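PDB 1EZW: coenzyme f420-dependent n5,n10-methylenetetrahydromethanopterin reductase from Methanopyrus kandleri, which catalyses the reversible, coenzyme F420-dependent reduction of methylenetetrahydromethanopterin to methyltetrahydromethanopterin, a step of methanogenesis from carbon dioxide. Local coordinates for residues V25-G30 and V54-I59. Residues are numbered along the deposited sequence; the frame is centred on the assembly and turned at random. Where two conformers were deposited one is given.
With MG (magnesium ion), chain B.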
loop_
_atom_site.group_PDB
_atom_site.type_symbol
_atom_site.label_atom_id
_atom_site.label_comp_id
_atom_site.label_asym_id
_atom_site.label_seq_id
_atom_site.Cartn_x
_atom_site.Cartn_y
_atom_site.Cartn_z
ATOM N N VAL A 25 -1.879 6.977 -13.174
ATOM C CA VAL A 25 -2.575 7.446 -14.385
ATOM C C VAL A 25 -1.651 7.316 -15.585
ATOM O O VAL A 25 -2.064 6.777 -16.629
ATOM C CB VAL A 25 -3.120 8.861 -14.242
ATOM C CG1 VAL A 25 -3.827 9.305 -15.567
ATOM C CG2 VAL A 25 -4.166 8.867 -13.083
ATOM N N ALA A 26 -0.397 7.703 -15.417
ATOM C CA ALA A 26 0.574 7.529 -16.532
ATOM C C ALA A 26 0.717 6.058 -16.934
ATOM O O ALA A 26 0.694 5.703 -18.144
ATOM C CB ALA A 26 1.949 8.114 -16.151
ATOM N N GLU A 27 0.875 5.157 -15.961
ATOM C CA GLU A 27 0.971 3.734 -16.281
ATOM C C GLU A 27 -0.278 3.278 -17.051
ATOM O O GLU A 27 -0.178 2.551 -18.044
ATOM C CB GLU A 27 1.050 2.892 -15.006
ATOM C CG GLU A 27 1.064 1.395 -15.262
ATOM C CD GLU A 27 1.222 0.629 -13.952
ATOM O OE1 GLU A 27 0.257 -0.029 -13.504
ATOM O OE2 GLU A 27 2.321 0.744 -13.382
ATOM N N ASP A 28 -1.454 3.683 -16.574
ATOM C CA ASP A 28 -2.703 3.251 -17.194
ATOM C C ASP A 28 -2.800 3.754 -18.639
ATOM O O ASP A 28 -3.483 3.124 -19.476
ATOM C CB ASP A 28 -3.918 3.804 -16.436
ATOM C CG ASP A 28 -4.148 3.130 -15.089
ATOM O OD1 ASP A 28 -3.521 2.116 -14.759
ATOM O OD2 ASP A 28 -4.995 3.659 -14.358
ATOM N N ASN A 29 -2.088 4.824 -18.909
ATOM C CA ASN A 29 -2.074 5.442 -20.238
ATOM C C ASN A 29 -0.909 5.073 -21.142
ATOM O O ASN A 29 -0.703 5.718 -22.189
ATOM C CB ASN A 29 -2.199 6.946 -20.081
ATOM C CG ASN A 29 -3.646 7.347 -19.831
ATOM O OD1 ASN A 29 -4.400 7.588 -20.782
ATOM N ND2 ASN A 29 -4.083 7.344 -18.545
ATOM N N GLY A 30 -0.165 4.061 -20.749
ATOM C CA GLY A 30 0.913 3.604 -21.617
ATOM C C GLY A 30 2.297 4.144 -21.407
ATOM O O GLY A 30 3.198 3.823 -22.196
ATOM N N VAL A 54 3.884 0.821 -4.625
ATOM C CA VAL A 54 2.756 0.124 -4.011
ATOM C C VAL A 54 1.440 0.303 -4.810
ATOM O O VAL A 54 0.601 -0.622 -4.877
ATOM C CB VAL A 54 2.639 0.686 -2.552
ATOM C CG1 VAL A 54 1.300 0.455 -1.935
ATOM C CG2 VAL A 54 3.755 0.024 -1.720
ATOM N N ILE A 55 1.318 1.471 -5.437
ATOM C CA ILE A 55 0.138 1.883 -6.195
ATOM C C ILE A 55 0.180 1.620 -7.697
ATOM O O ILE A 55 -0.723 1.992 -8.431
ATOM C CB ILE A 55 -0.071 3.407 -5.962
ATOM C CG1 ILE A 55 -0.245 3.668 -4.463
ATOM C CG2 ILE A 55 -1.252 3.912 -6.731
ATOM C CD1 ILE A 55 -1.405 2.962 -3.860
ATOM N N THR A 56 1.243 0.971 -8.155
ATOM C CA THR A 56 1.423 0.698 -9.586
ATOM C C THR A 56 1.931 -0.713 -9.751
ATOM O O THR A 56 2.324 -1.316 -8.767
ATOM C CB THR A 56 2.457 1.656 -10.252
ATOM O OG1 THR A 56 3.718 1.560 -9.566
ATOM C CG2 THR A 56 1.998 3.113 -10.191
ATOM N N SER A 57 1.935 -1.222 -10.975
ATOM C CA SER A 57 2.415 -2.581 -11.247
ATOM C C SER A 57 3.286 -2.824 -12.453
ATOM O O SER A 57 3.845 -3.913 -12.603
ATOM C CB SER A 57 1.226 -3.542 -11.326
ATOM O OG SER A 57 0.742 -3.709 -9.980
ATOM N N LYS A 58 3.351 -1.863 -13.359
ATOM C CA LYS A 58 4.090 -2.070 -14.620
ATOM C C LYS A 58 5.113 -1.003 -14.946
ATOM O O LYS A 58 6.178 -1.280 -15.541
ATOM C CB LYS A 58 3.077 -2.077 -15.797
ATOM C CG LYS A 58 1.880 -3.021 -15.694
ATOM C CD LYS A 58 0.927 -2.758 -16.929
ATOM C CE LYS A 58 -0.300 -3.688 -16.967
ATOM N NZ LYS A 58 -1.292 -3.437 -18.075
ATOM N N ILE A 59 4.802 0.241 -14.598
ATOM C CA ILE A 59 5.705 1.315 -14.980
ATOM C C ILE A 59 7.054 1.211 -14.253
ATOM O O ILE A 59 7.105 0.822 -13.081
ATOM C CB ILE A 59 5.018 2.684 -14.731
ATOM C CG1 ILE A 59 5.754 3.795 -15.465
ATOM C CG2 ILE A 59 4.935 2.967 -13.235
ATOM C CD1 ILE A 59 4.901 5.112 -15.476
HETATM MG MG MG B . 2.132 -3.290 -7.664
HETATM O O HOH W 1 0.163 -2.290 -6.715
HETATM O O HOH W 2 3.251 -2.980 -5.560
#
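Helix 16-28 and segment 54-59, which leads from the last residue of helix 45-54 to strand 60-63 of the TIM barrel, draw closest at Glu27 and Ile59, whose CA atoms lie 5.5 Å apart. Glu27, in the last turn of its helix, reaches across with CG anti to the backbone N (chi1 176°) and the chain extended beyond it, which carries the carboxylate into the bend of the loop. There OE2 accepts three successive backbone N-H groups. The amide of Ser57 comes to the syn lone pair of OE2, with a weak second bond to OE1, whereas Lys58 N and Ile59 N each meet OE2 from above the carboxylate plane at 2.8 Å, the bond from Ile59 being nearly straight at 172°. A glutamate suits this place because its carboxylate satisfies amides that make no backbone hydrogen bond within 54-59, and three donors on one oxygen probably stabilise its negative charge.

Aliphatic carbons of Ile59, Lys58 and Thr56 lie against the bonded carboxylate. CG2 of Ile59 packs 3.4 Å from Glu27 OE2, and CD1 of Ile59 makes an apolar contact with Ala26 CB, a small buried methyl that also packs on Phe31 and Ile336. Lys58 crosses the Glu27 chain at about a right angle, Lys58 CB against Glu27 CD, and its extended chain suits an exposed place by leading the amine away. Beyond Glu27 the helix closes with a Schellman motif, in which Gly30 adopts a positive phi. The gripped loop also carries a subunit-interface site: Ser57 OG lies 2.7 Å from magnesium, and Thr56 O, at 2.3 Å, shares the ion with Thr56 O of the second subunit.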